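Local atomic coordinates of exoenzyme S (Pseudomonas aeruginosa, PDB entry 6GN8), a protein that is a secreted bacterial toxin that probably acts as an ADP-ribosyltransferase in its C-terminal part and as a GTPase activator in another domain. Residues 181-186 with 196-201. The protein carries 2 engineered substitutions. Residues are numbered along the deposited sequence; the frame is centred on the assembly and turned at random.
Sequences MRVLLS and RVLEEA
Val197 faces two residues of the partner strand, Leu184 and Leu185, and its backbone serves both: its carbonyl O accepts Leu184 N at 2.8 Å, while its N donates to Leu185 O at 2.9 Å. Two residues set against one, shifting the register by one, make a classic beta bulge. Leu184 therefore turns its side chain to the same face as Val197 and Glu199, its CD1 lying 3.8 Å from Glu199 CB and its CB 4.0 Å from Val197 CG1. Before the bulge, Arg182 and Glu199 form a hydrogen-bonded antiparallel pair. One water accepts a hydrogen bond from Arg182 NE (2.7 Å), at the guanidinium edge and in its plane, and can donate to Glu199 OE1, 3.0 Å away, bridging side chains whose NE and OE1 stand 4.5 Å apart, beyond a salt bridge. The two strands, 180-188 and 194-200, make a hairpin within the mixed sheet of the ADP-ribosyltransferase domain. On the opposite face, which also carries Met181, Val183 CG2 meets Leu198 CD2 at 3.8 Å. Met181 is bent at chi2 (-80°), its SD near Glu200 N. In the next shell, Gly124 O holds Arg182 NH2, Asp116 forms a salt bridge with Arg196, and Ser157 and Arg156 N bind the Glu200 carboxylate. A second protein packs on Leu184, Leu185 and Val197, its basic and aromatic side chains gripping Glu199 OE2.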
ATOM      1  N   MET C 181      14.107  14.451 -15.049  1.00 48.53           N
ATOM      2  CA  MET C 181      12.762  13.980 -15.354  1.00 48.15           C
ATOM      3  C   MET C 181      12.669  12.443 -15.177  1.00 53.30           C
ATOM      4  O   MET C 181      13.574  11.705 -15.601  1.00 53.92           O
ATOM      5  CB  MET C 181      12.381  14.356 -16.792  1.00 49.35           C
ATOM      6  CG  MET C 181      12.302  15.857 -17.046  1.00 53.57           C
ATOM      7  SD  MET C 181      10.747  16.551 -16.454  1.00 58.36           S
ATOM      8  CE  MET C 181      10.828  18.159 -17.214  1.00 54.95           C
ATOM      9  N   ARG C 182      11.595  11.986 -14.528  1.00 47.99           N
ATOM     10  CA  ARG C 182      11.242  10.583 -14.388  1.00 46.75           C
ATOM     11  C   ARG C 182      10.341  10.173 -15.521  1.00 48.58           C
ATOM     12  O   ARG C 182       9.342  10.849 -15.809  1.00 45.34           O
ATOM     13  CB  ARG C 182      10.530  10.311 -13.072  1.00 47.63           C
ATOM     14  CG  ARG C 182      10.461   8.804 -12.749  1.00 54.05           C
ATOM     15  CD  ARG C 182       9.890   8.541 -11.369  1.00 54.19           C
ATOM     16  NE  ARG C 182      10.554   9.344 -10.339  1.00 66.85           N
ATOM     17  CZ  ARG C 182      11.650   8.979  -9.681  1.00 85.19           C
ATOM     18  NH1 ARG C 182      12.185   9.788  -8.775  1.00 71.34           N
ATOM     19  NH2 ARG C 182      12.229   7.808  -9.933  1.00 69.54           N
ATOM     20  N   VAL C 183      10.688   9.056 -16.171  1.00 45.65           N
ATOM     21  CA  VAL C 183       9.870   8.509 -17.231  1.00 42.85           C
ATOM     22  C   VAL C 183       8.743   7.699 -16.557  1.00 48.68           C
ATOM     23  O   VAL C 183       8.998   6.613 -16.075  1.00 48.92           O
ATOM     24  CB  VAL C 183      10.702   7.665 -18.224  1.00 45.15           C
ATOM     25  CG1 VAL C 183       9.802   7.054 -19.314  1.00 43.34           C
ATOM     26  CG2 VAL C 183      11.801   8.511 -18.845  1.00 45.13           C
ATOM     27  N   LEU C 184       7.521   8.244 -16.494  1.00 44.70           N
ATOM     28  CA  LEU C 184       6.374   7.564 -15.888  1.00 43.19           C
ATOM     29  C   LEU C 184       5.806   6.470 -16.803  1.00 47.45           C
ATOM     30  O   LEU C 184       5.174   5.528 -16.333  1.00 48.39           O
ATOM     31  CB  LEU C 184       5.269   8.591 -15.561  1.00 42.37           C
ATOM     32  CG  LEU C 184       5.568   9.637 -14.453  1.00 45.46           C
ATOM     33  CD1 LEU C 184       4.322  10.321 -14.038  1.00 42.12           C
ATOM     34  CD2 LEU C 184       6.237   9.002 -13.227  1.00 49.01           C
ATOM     35  N   LEU C 185       5.961   6.640 -18.112  1.00 43.53           N
ATOM     36  CA  LEU C 185       5.460   5.741 -19.149  1.00 41.00           C
ATOM     37  C   LEU C 185       6.174   6.040 -20.433  1.00 45.61           C
ATOM     38  O   LEU C 185       6.324   7.218 -20.804  1.00 45.23           O
ATOM     39  CB  LEU C 185       3.936   5.915 -19.328  1.00 40.35           C
ATOM     40  CG  LEU C 185       3.228   5.019 -20.350  1.00 45.16           C
ATOM     41  CD1 LEU C 185       2.967   3.620 -19.793  1.00 45.23           C
ATOM     42  CD2 LEU C 185       1.936   5.657 -20.833  1.00 46.28           C
ATOM     43  N   SER C 186       6.629   4.970 -21.107  1.00 42.38           N
ATOM     44  CA  SER C 186       7.230   4.994 -22.438  1.00 41.53           C
ATOM     45  C   SER C 186       6.623   3.862 -23.217  1.00 45.41           C
ATOM     46  O   SER C 186       6.748   2.697 -22.855  1.00 45.16           O
ATOM     47  CB  SER C 186       8.749   4.921 -22.408  1.00 45.55           C
ATOM     48  OG  SER C 186       9.188   5.377 -23.678  1.00 57.62           O
ATOM     49  N   ARG C 196       5.209   9.245 -24.531  1.00 40.22           N
ATOM     50  CA  ARG C 196       5.848   9.291 -23.226  1.00 40.13           C
ATOM     51  C   ARG C 196       5.169  10.216 -22.249  1.00 44.83           C
ATOM     52  O   ARG C 196       4.565  11.213 -22.630  1.00 45.43           O
ATOM     53  CB  ARG C 196       7.335   9.738 -23.375  1.00 42.46           C
ATOM     54  CG  ARG C 196       8.293   8.651 -22.948  1.00 59.66           C
ATOM     55  CD  ARG C 196       9.728   9.082 -22.748  1.00 67.13           C
ATOM     56  NE  ARG C 196      10.577   8.673 -23.869  1.00 62.81           N
ATOM     57  CZ  ARG C 196      11.049   9.521 -24.773  1.00 72.39           C
ATOM     58  NH1 ARG C 196      10.761  10.821 -24.696  1.00 62.18           N
ATOM     59  NH2 ARG C 196      11.818   9.083 -25.757  1.00 52.06           N
ATOM     60  N   VAL C 197       5.334   9.905 -20.966  1.00 41.26           N
ATOM     61  CA  VAL C 197       4.853  10.735 -19.875  1.00 40.83           C
ATOM     62  C   VAL C 197       6.062  11.010 -18.983  1.00 45.43           C
ATOM     63  O   VAL C 197       6.712  10.070 -18.514  1.00 46.07           O
ATOM     64  CB  VAL C 197       3.630  10.155 -19.117  1.00 42.71           C
ATOM     65  CG1 VAL C 197       3.191  11.078 -17.980  1.00 42.08           C
ATOM     66  CG2 VAL C 197       2.475   9.898 -20.077  1.00 41.84           C
ATOM     67  N   LEU C 198       6.425  12.294 -18.843  1.00 40.71           N
ATOM     68  CA  LEU C 198       7.570  12.682 -18.017  1.00 40.81           C
ATOM     69  C   LEU C 198       7.109  13.481 -16.841  1.00 43.79           C
ATOM     70  O   LEU C 198       6.161  14.266 -16.937  1.00 43.26           O
ATOM     71  CB  LEU C 198       8.601  13.518 -18.797  1.00 41.41           C
ATOM     72  CG  LEU C 198       9.243  12.947 -20.046  1.00 46.98           C
ATOM     73  CD1 LEU C 198       9.987  14.057 -20.805  1.00 47.34           C
ATOM     74  CD2 LEU C 198      10.233  11.852 -19.695  1.00 50.83           C
ATOM     75  N   GLU C 199       7.822  13.352 -15.745  1.00 41.95           N
ATOM     76  CA  GLU C 199       7.505  14.135 -14.571  1.00 43.55           C
ATOM     77  C   GLU C 199       8.800  14.702 -13.975  1.00 52.43           C
ATOM     78  O   GLU C 199       9.808  13.999 -13.941  1.00 52.78           O
ATOM     79  CB  GLU C 199       6.731  13.268 -13.567  1.00 44.55           C
ATOM     80  CG  GLU C 199       6.596  13.862 -12.186  1.00 48.96           C
ATOM     81  CD  GLU C 199       6.194  12.850 -11.133  1.00 58.97           C
ATOM     82  OE1 GLU C 199       6.912  11.841 -10.955  1.00 60.31           O
ATOM     83  OE2 GLU C 199       5.153  13.075 -10.481  1.00 57.18           O
ATOM     84  N   GLU C 200       8.778  15.974 -13.530  1.00 50.78           N
ATOM     85  CA  GLU C 200       9.910  16.612 -12.857  1.00 52.39           C
ATOM     86  C   GLU C 200      10.211  15.789 -11.611  1.00 57.40           C
ATOM     87  O   GLU C 200       9.338  15.676 -10.747  1.00 57.49           O
ATOM     88  CB  GLU C 200       9.549  18.064 -12.502  1.00 54.21           C
ATOM     89  CG  GLU C 200      10.727  18.953 -12.186  1.00 59.98           C
ATOM     90  CD  GLU C 200      10.315  20.299 -11.633  1.00 68.40           C
ATOM     91  OE1 GLU C 200      11.025  20.812 -10.737  1.00 65.37           O
ATOM     92  OE2 GLU C 200       9.270  20.830 -12.071  1.00 52.85           O
ATOM     93  N   ALA C 201      11.403  15.143 -11.555  1.00 55.06           N
ATOM     94  CA  ALA C 201      11.810  14.270 -10.436  1.00 56.53           C
ATOM     95  C   ALA C 201      11.596  14.938  -9.059  1.00 64.93           C
ATOM     96  O   ALA C 201      11.039  14.310  -8.147  1.00 64.81           O
ATOM     97  CB  ALA C 201      13.258  13.845 -10.594  1.00 57.41           C
TER
HETATM   98  O   HOH W   1       9.527  11.707  -9.520  1.00 63.56           O